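Local coordinates for protein GCN5-related N-acetyltransferase (Streptococcus suis, PDB 3G3S) that probably transfers an acetyl group from acetyl-CoA to an amine, as enzymes of the GNAT family do, at residues R7-L12 and G30-D35; L44-R49 and K71-V76; E154-L159 and A175-S180; I185-D190 and A206-A211. All blocks are in the same frame, centred on the assembly; numbering follows the deposited sequence. Where two conformers were deposited one is given.

Contact 1. Residues R7-L12 and G30-D35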
loop_
_atom_site.group_PDB
_atom_site.type_symbol
_atom_site.label_atom_id
_atom_site.label_comp_id
_atom_site.label_asym_id
_atom_site.label_seq_id
_atom_site.Cartn_x
_atom_site.Cartn_y
_atom_site.Cartn_z
ATOM N N ARG A 7 -9.316 -5.647 -6.049
ATOM C CA ARG A 7 -10.036 -5.624 -4.763
ATOM C C ARG A 7 -10.890 -6.871 -4.572
ATOM O O ARG A 7 -10.982 -7.412 -3.475
ATOM C CB ARG A 7 -10.891 -4.353 -4.596
ATOM C CG ARG A 7 -10.085 -3.130 -4.393
ATOM C CD ARG A 7 -10.929 -1.901 -4.015
ATOM N NE ARG A 7 -11.682 -1.283 -5.125
ATOM C CZ ARG A 7 -11.175 -0.415 -6.002
ATOM N NH1 ARG A 7 -9.891 -0.082 -5.974
ATOM N NH2 ARG A 7 -11.952 0.100 -6.943
ATOM N N ARG A 8 -11.514 -7.332 -5.647
ATOM C CA ARG A 8 -12.304 -8.545 -5.604
ATOM C C ARG A 8 -11.419 -9.768 -5.284
ATOM O O ARG A 8 -11.760 -10.613 -4.444
ATOM C CB ARG A 8 -13.023 -8.749 -6.945
ATOM C CG ARG A 8 -14.063 -7.678 -7.271
ATOM N N VAL A 9 -10.266 -9.837 -5.943
ATOM C CA VAL A 9 -9.310 -10.908 -5.742
ATOM C C VAL A 9 -8.811 -10.888 -4.310
ATOM O O VAL A 9 -8.702 -11.929 -3.662
ATOM C CB VAL A 9 -8.114 -10.804 -6.708
ATOM C CG1 VAL A 9 -7.155 -11.926 -6.450
ATOM C CG2 VAL A 9 -8.598 -10.879 -8.138
ATOM N N ALA A 10 -8.561 -9.703 -3.784
ATOM C CA ALA A 10 -8.065 -9.629 -2.424
ATOM C C ALA A 10 -9.089 -10.213 -1.459
ATOM O O ALA A 10 -8.706 -10.831 -0.463
ATOM C CB ALA A 10 -7.762 -8.210 -2.072
ATOM N N ARG A 11 -10.386 -10.030 -1.743
ATOM C CA ARG A 11 -11.426 -10.546 -0.839
ATOM C C ARG A 11 -11.439 -12.061 -0.726
ATOM O O ARG A 11 -11.834 -12.606 0.305
ATOM C CB ARG A 11 -12.828 -10.030 -1.205
ATOM C CG ARG A 11 -13.034 -8.564 -0.789
ATOM C CD ARG A 11 -14.436 -8.084 -0.978
ATOM N NE ARG A 11 -14.722 -7.766 -2.371
ATOM C CZ ARG A 11 -14.568 -6.566 -2.934
ATOM N NH1 ARG A 11 -14.098 -5.521 -2.255
ATOM N NH2 ARG A 11 -14.876 -6.419 -4.216
ATOM N N LEU A 12 -11.015 -12.740 -1.786
ATOM C CA LEU A 12 -10.910 -14.180 -1.786
ATOM C C LEU A 12 -9.997 -14.723 -0.707
ATOM O O LEU A 12 -10.247 -15.837 -0.202
ATOM C CB LEU A 12 -10.379 -14.658 -3.135
ATOM C CG LEU A 12 -11.283 -14.426 -4.327
ATOM C CD1 LEU A 12 -10.564 -14.803 -5.599
ATOM C CD2 LEU A 12 -12.563 -15.227 -4.182
ATOM N N GLY A 30 6.088 -9.901 -5.733
ATOM C CA GLY A 30 5.192 -11.045 -5.779
ATOM C C GLY A 30 4.205 -10.812 -6.907
ATOM O O GLY A 30 4.256 -9.796 -7.596
ATOM N N ASP A 31 3.259 -11.719 -7.060
ATOM C CA ASP A 31 2.277 -11.587 -8.118
ATOM C C ASP A 31 1.027 -12.329 -7.733
ATOM O O ASP A 31 0.981 -13.128 -6.798
ATOM C CB ASP A 31 2.872 -12.120 -9.409
ATOM C CG ASP A 31 2.271 -11.482 -10.678
ATOM O OD1 ASP A 31 1.179 -10.854 -10.668
ATOM O OD2 ASP A 31 2.945 -11.595 -11.707
ATOM N N ILE A 32 -0.005 -12.070 -8.503
ATOM C CA ILE A 32 -1.320 -12.606 -8.276
ATOM C C ILE A 32 -1.895 -13.177 -9.572
ATOM O O ILE A 32 -1.888 -12.504 -10.559
ATOM C CB ILE A 32 -2.244 -11.514 -7.836
ATOM C CG1 ILE A 32 -1.796 -10.999 -6.427
ATOM C CG2 ILE A 32 -3.667 -12.039 -7.736
ATOM C CD1 ILE A 32 -1.970 -11.990 -5.299
ATOM N N TYR A 33 -2.413 -14.386 -9.485
ATOM C CA TYR A 33 -3.029 -15.078 -10.620
ATOM C C TYR A 33 -4.421 -15.532 -10.197
ATOM O O TYR A 33 -4.671 -15.855 -9.033
ATOM C CB TYR A 33 -2.202 -16.277 -10.994
ATOM C CG TYR A 33 -0.811 -15.939 -11.406
ATOM C CD1 TYR A 33 0.209 -15.836 -10.467
ATOM C CD2 TYR A 33 -0.494 -15.744 -12.717
ATOM C CE1 TYR A 33 1.499 -15.550 -10.846
ATOM C CE2 TYR A 33 0.799 -15.438 -13.098
ATOM C CZ TYR A 33 1.781 -15.346 -12.152
ATOM O OH TYR A 33 3.050 -15.045 -12.529
ATOM N N VAL A 34 -5.340 -15.566 -11.154
ATOM C CA VAL A 34 -6.700 -15.929 -10.844
ATOM C C VAL A 34 -7.230 -16.809 -11.950
ATOM O O VAL A 34 -6.607 -16.935 -13.009
ATOM C CB VAL A 34 -7.617 -14.686 -10.629
ATOM C CG1 VAL A 34 -7.182 -13.892 -9.381
ATOM C CG2 VAL A 34 -7.646 -13.774 -11.877
ATOM N N ASP A 35 -8.331 -17.476 -11.656
ATOM C CA ASP A 35 -8.974 -18.318 -12.659
ATOM C C ASP A 35 -9.629 -17.465 -13.757
ATOM O O ASP A 35 -9.603 -17.846 -14.921
ATOM C CB ASP A 35 -9.998 -19.267 -12.021
ATOM C CG ASP A 35 -11.202 -18.561 -11.433
ATOM O OD1 ASP A 35 -11.073 -17.461 -10.842
ATOM O OD2 ASP A 35 -12.300 -19.161 -11.499
#

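Contact 2. Residues L44-R49 and K71-V76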
loop_
_atom_site.group_PDB
_atom_site.type_symbol
_atom_site.label_atom_id
_atom_site.label_comp_id
_atom_site.label_asym_id
_atom_site.label_seq_id
_atom_site.Cartn_x
_atom_site.Cartn_y
_atom_site.Cartn_z
ATOM N N LEU A 44 -4.205 -17.202 -6.572
ATOM C CA LEU A 44 -2.879 -17.644 -6.206
ATOM C C LEU A 44 -2.008 -16.429 -5.952
ATOM O O LEU A 44 -1.887 -15.547 -6.793
ATOM C CB LEU A 44 -2.239 -18.455 -7.343
ATOM C CG LEU A 44 -0.749 -18.799 -7.233
ATOM C CD1 LEU A 44 -0.444 -19.788 -6.091
ATOM C CD2 LEU A 44 -0.260 -19.375 -8.573
ATOM N N ALA A 45 -1.480 -16.334 -4.736
ATOM C CA ALA A 45 -0.483 -15.350 -4.430
ATOM C C ALA A 45 0.849 -16.113 -4.562
ATOM O O ALA A 45 1.156 -17.038 -3.782
ATOM C CB ALA A 45 -0.695 -14.767 -3.010
ATOM N N LEU A 46 1.647 -15.735 -5.552
ATOM C CA LEU A 46 2.903 -16.414 -5.851
ATOM C C LEU A 46 4.062 -15.483 -5.628
ATOM O O LEU A 46 4.130 -14.404 -6.216
ATOM C CB LEU A 46 2.876 -16.895 -7.302
ATOM C CG LEU A 46 4.092 -17.640 -7.837
ATOM C CD1 LEU A 46 4.287 -18.951 -7.125
ATOM C CD2 LEU A 46 3.951 -17.836 -9.383
ATOM N N TYR A 47 4.963 -15.899 -4.755
ATOM C CA TYR A 47 6.097 -15.089 -4.378
ATOM C C TYR A 47 7.336 -15.905 -4.386
ATOM O O TYR A 47 7.309 -17.043 -3.957
ATOM C CB TYR A 47 5.906 -14.554 -2.972
ATOM C CG TYR A 47 7.096 -13.753 -2.481
ATOM C CD1 TYR A 47 7.168 -12.394 -2.704
ATOM C CD2 TYR A 47 8.145 -14.357 -1.782
ATOM C CE1 TYR A 47 8.259 -11.648 -2.249
ATOM C CE2 TYR A 47 9.265 -13.614 -1.353
ATOM C CZ TYR A 47 9.294 -12.256 -1.576
ATOM O OH TYR A 47 10.345 -11.485 -1.114
ATOM N N GLY A 48 8.432 -15.316 -4.858
ATOM C CA GLY A 48 9.727 -15.961 -4.835
ATOM C C GLY A 48 10.523 -15.760 -6.101
ATOM O O GLY A 48 10.047 -15.126 -7.053
ATOM N N ARG A 49 11.750 -16.281 -6.089
ATOM C CA ARG A 49 12.662 -16.191 -7.236
ATOM C C ARG A 49 13.475 -17.485 -7.342
ATOM O O ARG A 49 13.560 -18.091 -8.414
ATOM C CB ARG A 49 13.560 -14.958 -7.115
ATOM C CG ARG A 49 14.076 -14.439 -8.457
ATOM C CD ARG A 49 14.916 -13.126 -8.401
ATOM N NE ARG A 49 16.300 -13.352 -7.960
ATOM C CZ ARG A 49 17.307 -13.656 -8.774
ATOM N N LYS A 71 8.632 -25.636 -9.638
ATOM C CA LYS A 71 9.270 -24.612 -8.821
ATOM C C LYS A 71 9.615 -25.158 -7.451
ATOM O O LYS A 71 8.945 -26.045 -6.935
ATOM C CB LYS A 71 8.350 -23.407 -8.655
ATOM C CG LYS A 71 8.054 -22.677 -9.923
ATOM C CD LYS A 71 7.112 -21.527 -9.640
ATOM C CE LYS A 71 6.965 -20.641 -10.816
ATOM N NZ LYS A 71 6.391 -21.357 -11.996
ATOM N N ASN A 72 10.674 -24.610 -6.857
ATOM C CA ASN A 72 11.057 -24.957 -5.505
ATOM C C ASN A 72 10.072 -24.211 -4.598
ATOM O O ASN A 72 10.392 -23.146 -4.067
ATOM C CB ASN A 72 12.491 -24.511 -5.275
ATOM C CG ASN A 72 12.972 -24.805 -3.881
ATOM O OD1 ASN A 72 12.451 -25.709 -3.209
ATOM N ND2 ASN A 72 13.982 -24.033 -3.420
ATOM N N ILE A 73 8.890 -24.791 -4.410
ATOM C CA ILE A 73 7.736 -24.079 -3.812
ATOM C C ILE A 73 7.050 -24.741 -2.652
ATOM O O ILE A 73 6.973 -25.976 -2.593
ATOM C CB ILE A 73 6.644 -23.848 -4.943
ATOM C CG1 ILE A 73 5.562 -22.879 -4.505
ATOM C CG2 ILE A 73 6.014 -25.158 -5.361
ATOM C CD1 ILE A 73 4.858 -22.182 -5.630
ATOM N N ILE A 74 6.616 -23.915 -1.683
ATOM C CA ILE A 74 5.739 -24.368 -0.601
ATOM C C ILE A 74 4.308 -23.919 -0.992
ATOM O O ILE A 74 4.056 -22.711 -1.172
ATOM C CB ILE A 74 6.144 -23.840 0.835
ATOM C CG1 ILE A 74 7.582 -24.297 1.199
ATOM C CG2 ILE A 74 5.101 -24.293 1.896
ATOM C CD1 ILE A 74 8.133 -23.687 2.543
ATOM N N LEU A 75 3.412 -24.898 -1.194
ATOM C CA LEU A 75 2.009 -24.660 -1.500
ATOM C C LEU A 75 1.241 -24.552 -0.190
ATOM O O LEU A 75 1.323 -25.461 0.656
ATOM C CB LEU A 75 1.399 -25.822 -2.271
ATOM C CG LEU A 75 2.055 -26.190 -3.579
ATOM C CD1 LEU A 75 1.264 -27.317 -4.228
ATOM C CD2 LEU A 75 2.096 -24.987 -4.462
ATOM N N VAL A 76 0.485 -23.473 -0.027
ATOM C CA VAL A 76 -0.281 -23.283 1.189
ATOM C C VAL A 76 -1.777 -23.155 0.853
ATOM O O VAL A 76 -2.219 -22.113 0.409
ATOM C CB VAL A 76 0.186 -22.068 2.006
ATOM C CG1 VAL A 76 -0.637 -22.022 3.328
ATOM C CG2 VAL A 76 1.718 -22.098 2.268
#

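Contact 3. Residues E154-L159 and A175-S180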
loop_
_atom_site.group_PDB
_atom_site.type_symbol
_atom_site.label_atom_id
_atom_site.label_comp_id
_atom_site.label_asym_id
_atom_site.label_seq_id
_atom_site.Cartn_x
_atom_site.Cartn_y
_atom_site.Cartn_z
ATOM N N GLU A 154 20.131 -3.847 -5.134
ATOM C CA GLU A 154 19.536 -2.542 -5.002
ATOM C C GLU A 154 18.165 -2.665 -4.344
ATOM O O GLU A 154 17.856 -1.951 -3.384
ATOM C CB GLU A 154 19.395 -1.889 -6.395
ATOM C CG GLU A 154 20.683 -1.901 -7.271
ATOM C CD GLU A 154 21.790 -1.094 -6.669
ATOM O OE1 GLU A 154 21.530 -0.406 -5.657
ATOM O OE2 GLU A 154 22.906 -1.107 -7.228
ATOM N N GLN A 155 17.340 -3.570 -4.857
ATOM C CA GLN A 155 16.045 -3.818 -4.247
ATOM C C GLN A 155 16.219 -4.371 -2.813
ATOM O O GLN A 155 15.538 -3.926 -1.879
ATOM C CB GLN A 155 15.234 -4.775 -5.099
ATOM C CG GLN A 155 13.755 -4.721 -4.770
ATOM C CD GLN A 155 12.941 -5.789 -5.455
ATOM O OE1 GLN A 155 13.278 -6.980 -5.417
ATOM N NE2 GLN A 155 11.814 -5.386 -6.005
ATOM N N PHE A 156 17.147 -5.309 -2.612
ATOM C CA PHE A 156 17.334 -5.846 -1.271
ATOM C C PHE A 156 17.711 -4.744 -0.305
ATOM O O PHE A 156 17.136 -4.645 0.759
ATOM C CB PHE A 156 18.398 -6.931 -1.190
ATOM C CG PHE A 156 18.623 -7.396 0.212
ATOM C CD1 PHE A 156 17.746 -8.303 0.788
ATOM C CD2 PHE A 156 19.670 -6.884 0.977
ATOM C CE1 PHE A 156 17.897 -8.722 2.091
ATOM C CE2 PHE A 156 19.844 -7.303 2.297
ATOM C CZ PHE A 156 18.931 -8.206 2.859
ATOM N N LEU A 157 18.671 -3.907 -0.676
ATOM C CA LEU A 157 19.074 -2.821 0.225
ATOM C C LEU A 157 17.956 -1.788 0.425
ATOM O O LEU A 157 17.809 -1.230 1.489
ATOM C CB LEU A 157 20.361 -2.146 -0.285
ATOM C CG LEU A 157 21.651 -2.955 -0.168
ATOM C CD1 LEU A 157 22.831 -2.195 -0.741
ATOM C CD2 LEU A 157 21.921 -3.334 1.282
ATOM N N ASP A 158 17.135 -1.561 -0.590
ATOM C CA ASP A 158 16.058 -0.610 -0.482
ATOM C C ASP A 158 14.906 -1.112 0.394
ATOM O O ASP A 158 14.467 -0.411 1.328
ATOM C CB ASP A 158 15.555 -0.315 -1.887
ATOM C CG ASP A 158 14.537 0.797 -1.923
ATOM O OD1 ASP A 158 14.618 1.730 -1.077
ATOM O OD2 ASP A 158 13.658 0.739 -2.818
ATOM N N LEU A 159 14.438 -2.336 0.116
ATOM C CA LEU A 159 13.256 -2.915 0.774
ATOM C C LEU A 159 13.510 -4.018 1.802
ATOM O O LEU A 159 12.633 -4.316 2.614
ATOM C CB LEU A 159 12.330 -3.509 -0.295
ATOM C CG LEU A 159 11.900 -2.604 -1.461
ATOM C CD1 LEU A 159 10.902 -3.366 -2.346
ATOM C CD2 LEU A 159 11.289 -1.317 -0.973
ATOM N N ALA A 175 19.951 -14.021 9.656
ATOM C CA ALA A 175 18.524 -13.765 9.843
ATOM C C ALA A 175 18.227 -12.601 8.940
ATOM O O ALA A 175 18.846 -11.546 9.067
ATOM C CB ALA A 175 18.196 -13.420 11.268
ATOM N N SER A 176 17.310 -12.776 8.000
ATOM C CA SER A 176 17.063 -11.733 7.002
ATOM C C SER A 176 15.632 -11.729 6.505
ATOM O O SER A 176 14.828 -12.577 6.863
ATOM C CB SER A 176 18.035 -11.903 5.811
ATOM O OG SER A 176 17.892 -10.900 4.826
ATOM N N SER A 177 15.316 -10.721 5.708
ATOM C CA SER A 177 14.001 -10.572 5.186
ATOM C C SER A 177 13.805 -11.473 3.967
ATOM O O SER A 177 14.410 -11.231 2.938
ATOM C CB SER A 177 13.772 -9.125 4.783
ATOM O OG SER A 177 14.823 -8.673 3.969
ATOM N N TYR A 178 12.982 -12.505 4.112
ATOM C CA TYR A 178 12.590 -13.349 2.966
ATOM C C TYR A 178 11.689 -12.546 2.010
ATOM O O TYR A 178 11.668 -12.735 0.747
ATOM C CB TYR A 178 11.815 -14.542 3.496
ATOM C CG TYR A 178 11.426 -15.582 2.441
ATOM C CD1 TYR A 178 12.311 -16.621 2.098
ATOM C CD2 TYR A 178 10.186 -15.565 1.843
ATOM C CE1 TYR A 178 11.955 -17.590 1.149
ATOM C CE2 TYR A 178 9.825 -16.538 0.876
ATOM C CZ TYR A 178 10.711 -17.541 0.547
ATOM O OH TYR A 178 10.341 -18.491 -0.391
ATOM N N ALA A 179 10.913 -11.664 2.637
ATOM C CA ALA A 179 10.015 -10.737 1.998
ATOM C C ALA A 179 9.807 -9.526 2.923
ATOM O O ALA A 179 10.129 -9.541 4.135
ATOM C CB ALA A 179 8.674 -11.409 1.690
ATOM N N SER A 180 9.247 -8.502 2.305
ATOM C CA SER A 180 8.921 -7.207 2.897
ATOM C C SER A 180 7.517 -6.804 2.502
ATOM O O SER A 180 7.083 -7.065 1.362
ATOM C CB SER A 180 9.843 -6.122 2.330
ATOM O OG SER A 180 11.181 -6.453 2.469
#

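Contact 4. Residues I185-D190 and A206-A211. With EDO (1,2-ethanediol), chain F.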
loop_
_atom_site.group_PDB
_atom_site.type_symbol
_atom_site.label_atom_id
_atom_site.label_comp_id
_atom_site.label_asym_id
_atom_site.label_seq_id
_atom_site.Cartn_x
_atom_site.Cartn_y
_atom_site.Cartn_z
ATOM N N ILE A 185 8.564 -7.140 7.654
ATOM C CA ILE A 185 9.246 -8.185 6.881
ATOM C C ILE A 185 8.835 -9.588 7.385
ATOM O O ILE A 185 8.268 -9.743 8.471
ATOM C CB ILE A 185 10.798 -8.084 6.923
ATOM C CG1 ILE A 185 11.311 -8.268 8.371
ATOM C CG2 ILE A 185 11.273 -6.776 6.302
ATOM C CD1 ILE A 185 12.814 -8.514 8.512
ATOM N N GLU A 186 9.118 -10.585 6.558
ATOM C CA GLU A 186 8.892 -11.982 6.883
ATOM C C GLU A 186 10.273 -12.565 7.067
ATOM O O GLU A 186 11.105 -12.515 6.149
ATOM C CB GLU A 186 8.151 -12.684 5.754
ATOM C CG GLU A 186 7.703 -14.071 6.104
ATOM C CD GLU A 186 6.539 -14.080 7.069
ATOM O OE1 GLU A 186 5.372 -13.917 6.636
ATOM O OE2 GLU A 186 6.801 -14.281 8.255
ATOM N N ILE A 187 10.544 -13.099 8.262
ATOM C CA ILE A 187 11.872 -13.535 8.591
ATOM C C ILE A 187 12.254 -14.906 8.066
ATOM O O ILE A 187 11.446 -15.827 7.994
ATOM C CB ILE A 187 12.098 -13.512 10.153
ATOM C CG1 ILE A 187 12.023 -12.098 10.638
ATOM C CG2 ILE A 187 13.449 -14.195 10.526
ATOM C CD1 ILE A 187 12.309 -11.952 12.164
ATOM N N GLU A 188 13.512 -14.978 7.651
ATOM C CA GLU A 188 14.169 -16.186 7.209
ATOM C C GLU A 188 15.384 -16.270 8.098
ATOM O O GLU A 188 16.137 -15.306 8.156
ATOM C CB GLU A 188 14.647 -16.012 5.786
ATOM C CG GLU A 188 15.597 -17.083 5.258
ATOM C CD GLU A 188 14.941 -18.428 4.976
ATOM O OE1 GLU A 188 13.706 -18.553 4.974
ATOM O OE2 GLU A 188 15.704 -19.373 4.726
ATOM N N VAL A 189 15.569 -17.409 8.756
ATOM C CA VAL A 189 16.745 -17.664 9.552
ATOM C C VAL A 189 17.393 -18.943 9.028
ATOM O O VAL A 189 16.695 -19.949 8.766
ATOM C CB VAL A 189 16.411 -17.827 11.045
ATOM C CG1 VAL A 189 17.673 -18.051 11.819
ATOM C CG2 VAL A 189 15.679 -16.596 11.568
ATOM N N ASP A 190 18.720 -18.923 8.886
ATOM C CA ASP A 190 19.473 -20.082 8.411
ATOM C C ASP A 190 20.837 -20.182 9.113
ATOM O O ASP A 190 21.468 -19.149 9.380
ATOM C CB ASP A 190 19.726 -19.939 6.920
ATOM C CG ASP A 190 18.466 -20.103 6.067
ATOM O OD1 ASP A 190 17.904 -21.216 6.078
ATOM O OD2 ASP A 190 18.090 -19.155 5.327
ATOM N N ALA A 206 17.511 -12.316 17.057
ATOM C CA ALA A 206 17.300 -11.266 18.057
ATOM C C ALA A 206 17.716 -9.917 17.500
ATOM O O ALA A 206 16.973 -8.950 17.606
ATOM C CB ALA A 206 18.038 -11.588 19.382
ATOM N N GLN A 207 18.893 -9.858 16.887
ATOM C CA GLN A 207 19.408 -8.609 16.305
ATOM C C GLN A 207 18.504 -8.058 15.227
ATOM O O GLN A 207 18.242 -6.863 15.173
ATOM C CB GLN A 207 20.784 -8.861 15.707
ATOM C CG GLN A 207 21.511 -7.667 15.037
ATOM C CD GLN A 207 22.100 -6.713 16.044
ATOM O OE1 GLN A 207 21.369 -6.011 16.741
ATOM N NE2 GLN A 207 23.418 -6.663 16.112
ATOM N N LEU A 208 18.064 -8.934 14.326
ATOM C CA LEU A 208 17.168 -8.514 13.248
ATOM C C LEU A 208 15.868 -7.916 13.802
ATOM O O LEU A 208 15.437 -6.856 13.345
ATOM C CB LEU A 208 16.853 -9.695 12.322
ATOM C CG LEU A 208 15.911 -9.405 11.147
ATOM C CD1 LEU A 208 16.428 -8.249 10.315
ATOM C CD2 LEU A 208 15.689 -10.649 10.299
ATOM N N ILE A 209 15.260 -8.605 14.771
ATOM C CA ILE A 209 14.015 -8.156 15.420
ATOM C C ILE A 209 14.266 -6.759 15.965
ATOM O O ILE A 209 13.536 -5.833 15.667
ATOM C CB ILE A 209 13.568 -9.128 16.539
ATOM C CG1 ILE A 209 13.084 -10.449 15.919
ATOM C CG2 ILE A 209 12.446 -8.492 17.445
ATOM C CD1 ILE A 209 12.866 -11.617 16.879
ATOM N N LEU A 210 15.342 -6.598 16.735
ATOM C CA LEU A 210 15.706 -5.286 17.296
ATOM C C LEU A 210 15.897 -4.212 16.219
ATOM O O LEU A 210 15.454 -3.070 16.383
ATOM C CB LEU A 210 16.966 -5.404 18.157
ATOM C CG LEU A 210 16.794 -6.068 19.514
ATOM C CD1 LEU A 210 18.160 -6.372 20.127
ATOM C CD2 LEU A 210 15.961 -5.185 20.463
ATOM N N ALA A 211 16.533 -4.590 15.111
ATOM C CA ALA A 211 16.716 -3.691 13.979
ATOM C C ALA A 211 15.358 -3.268 13.394
ATOM O O ALA A 211 15.159 -2.100 13.012
ATOM C CB ALA A 211 17.568 -4.358 12.906
HETATM C C1 EDO F . 10.082 -17.629 4.759
HETATM O O1 EDO F . 10.932 -18.503 5.511
HETATM C C2 EDO F . 8.636 -17.733 5.222
HETATM O O2 EDO F . 8.574 -18.225 6.567
#

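Contact 1. Residues R7-L12 and G30-D35
Val9 of the helical segment 7-12 packs one methyl, CG1, on both Ile32 and Val34 of strand 31-34, and the other on Val34 only. Val9 CG1 comes within 3.5 Å of Val34 CG1 and 3.7 Å of Ile32 CG2, while the second methyl, Val9 CG2, meets the same Val34 CG1 at 3.6 Å. Val34 CG1 is thus straddled by the fork of the helix valine, whose side chain crosses it obliquely, whereas Val9 and Ile32 slide past one another in opposite directions. The fork is set by the rotation of Val9, with CG1 trans to the backbone N (chi1 180°) and CG2 turned to the N side. Compact valines fit the approach of Val9 CA to Val34 CA, 7.6 Å, and beta-branched Ile32 and Val34 suit the extended strand.

One step out, the alternation of the strand decides who takes part: Ile32 and Val34 face the helix, and Tyr33 between them turns its side chain the other way. Asp31 turns its carboxylate toward the next peptide, so that Asp31 OD1 accepts the Ile32 N-H at 2.8 Å, on the anti side of the carboxylate and 24° out of its plane. Asp31 also binds Gly1 N and Glu4 N of the second subunit, and Arg7 donates to Gly27 O and Gly30 O there, which places strand 31-34 in the interface between subunits.

The patch is continued by Ala43 of strand 42-48, which both valines touch, and by Leu25 and Cys24 of helix 19-26 against Ile32. Helix 2-13 in this way covers the outermost strand of the sheet within this chain.

Contact 2. Residues L44-R49 and K71-V76
Leu46 of strand 44-48 and Ile73 of strand 73-76 meet over the strand that separates theirs in the sheet, 52-58, which is antiparallel to the first and parallel to the second. Their CA atoms are accordingly 9.3 Å apart, too far for backbone pairing, and it is the ends of the side chains that bridge the distance. Two special backbone sites flank the region. Gly48, with phi 138°, takes up angles at which a CB would press on the preceding carbonyl, and Asn72 is the centre of an inverse gamma turn that leads from Lys71 into the strand.

The bridge is a single methyl pair, Leu46 CD1 and Ile73 CD1 at 3.6 Å, with the two side chains crossing at about a right angle. Ile73 reaches this far because its chain is nearly extended, CG1 trans to the backbone N and chi2 at 156°. The other methyl, Leu46 CD2, looks toward the aliphatic part of Lys71, 4.4 Å from Lys71 CE; the same methyl packs on Tyr33. The ammonium group of Lys71 is anchored by Ile67 O, and Ile73 also leans on Phe52 and Trp248.

This is how residues of two strands flanking a common neighbour meet on one face of a sheet. Chemically it is apolar packing, from dispersion and the exclusion of water. Leucine and isoleucine supply reach, while lysine suits the margin, since its methylenes can flank the apolar patch as its charged end finds a carbonyl outside it.

Contact 3. Residues E154-L159 and A175-S180
Ser180 donates a hydrogen bond to Leu159 O, the last carbonyl of helix 153-159, and it is the single polar bond between the two segments. The Ser180 OG to Leu159 O distance is short, 2.6 Å, and the hydroxyl approaches from above the carbonyl plane, 53° out of it, rather than along a lone pair. Turning OG to the N side of its residue (chi1 -54°) aims it at the helix. Ser180 OG is also bonded to Tyr150 OH, so this hydroxyl joins the helix end to Tyr150.

Van der Waals contacts fill the rest. Phe156 sends its ring from the helix toward two more serines: Ser176 OG sits at the ring edge, near its plane, 3.5 Å from Phe156 CZ, and Ser177 OG approaches obliquely, 3.6 Å from Phe156 CE1. Both hydroxyls have their main partners on the backbone, Ser176 OG at Leu146 O and Leu161 O, and Ser177 OG at Leu161 N. Phe156 is itself stacked edge-to-face with Tyr150.

The run of serines suits a place where the strand turns a corner at Tyr178: each is small enough to admit the helix and polar enough to satisfy nearby backbone groups. Because the C-H edge of an aromatic ring carries slight positive charge, an oxygen in its plane is probably tolerated well. The buried contact therefore combines ring packing with one short but out-of-plane hydrogen bond, fastening this helix to strand 170-181 of the sheet.

Contact 4. Residues I185-D190 and A206-A211
Leu208, projecting from helix 206-211, meets Ile185 and Ile187 of strand 185-190, and these apolar contacts carry most of the junction. Helix and strand run nearly antiparallel, at 161°, with their axes 10.5 Å apart, the layer of branched side chains filling the space between. Leu208 CD2 is the shared atom: it lies 4.0 Å from Ile185 CD1 and 4.0 Å from Ile187 CG1, each isoleucine reaching toward it tip to tip. At the next residue of the helix, Ile209 CG1 is touched by Ile187 CD1 at 4.1 Å, the two chains crossing at about a right angle. Ile185 holds CG1 between its backbone N and carbonyl carbon (chi1 63°), which sends CD1 toward the leucine. Leucine on the helix and isoleucine on the strand are well matched, since beta-branching favours the extended backbone, and one leucine methyl serves both isoleucines while the other, CD1, meets Ile185 as well.

Polar groups keep to the other face of the strand. Glu186 bonds to Thr19 and Ser220, and Glu188 OE1 lies 2.8 Å from O1 of an ethanediol molecule, probably from the crystallisation liquor, whose proton may have another acceptor; Arg99 also binds this diol.

Strand, helix and the parallel neighbouring strand 218-223 form a beta-alpha-beta crossover, and the connection into the helix carries a glycine-containing sequence consistent with the GNAT acetyl-CoA motif. Ala175 of strand 170-181 packs on Leu208, Pro219 of strand 218-223 on Ile187 and Ile209, and helix 110-118 covers Ala206 and Ile209 beside them.

Overall arrangement
From the N terminus the four contacts follow in series, none enclosing or crossing another. Contact 1 closes a loop through helix 19-26 and brings the first helix onto strand 31-34. Contact 2 closes the next, through strand 52-58 and helix 62-68, its first strand being the sheet neighbour of strand 31-34. After a long interval contact 3 closes a hairpin-containing loop; contact 4 closes the one from strand 184-191, beside strand 170-181, into helix 200-214, the first part of a beta-alpha-beta crossover. Contacts 1 and 4 lie on opposite sides of the chain's centre, about 28 Å apart between centres; Tyr47 OH and Tyr178 O, 2.6 Å apart in a probable hydrogen bond, join contacts 2 and 3.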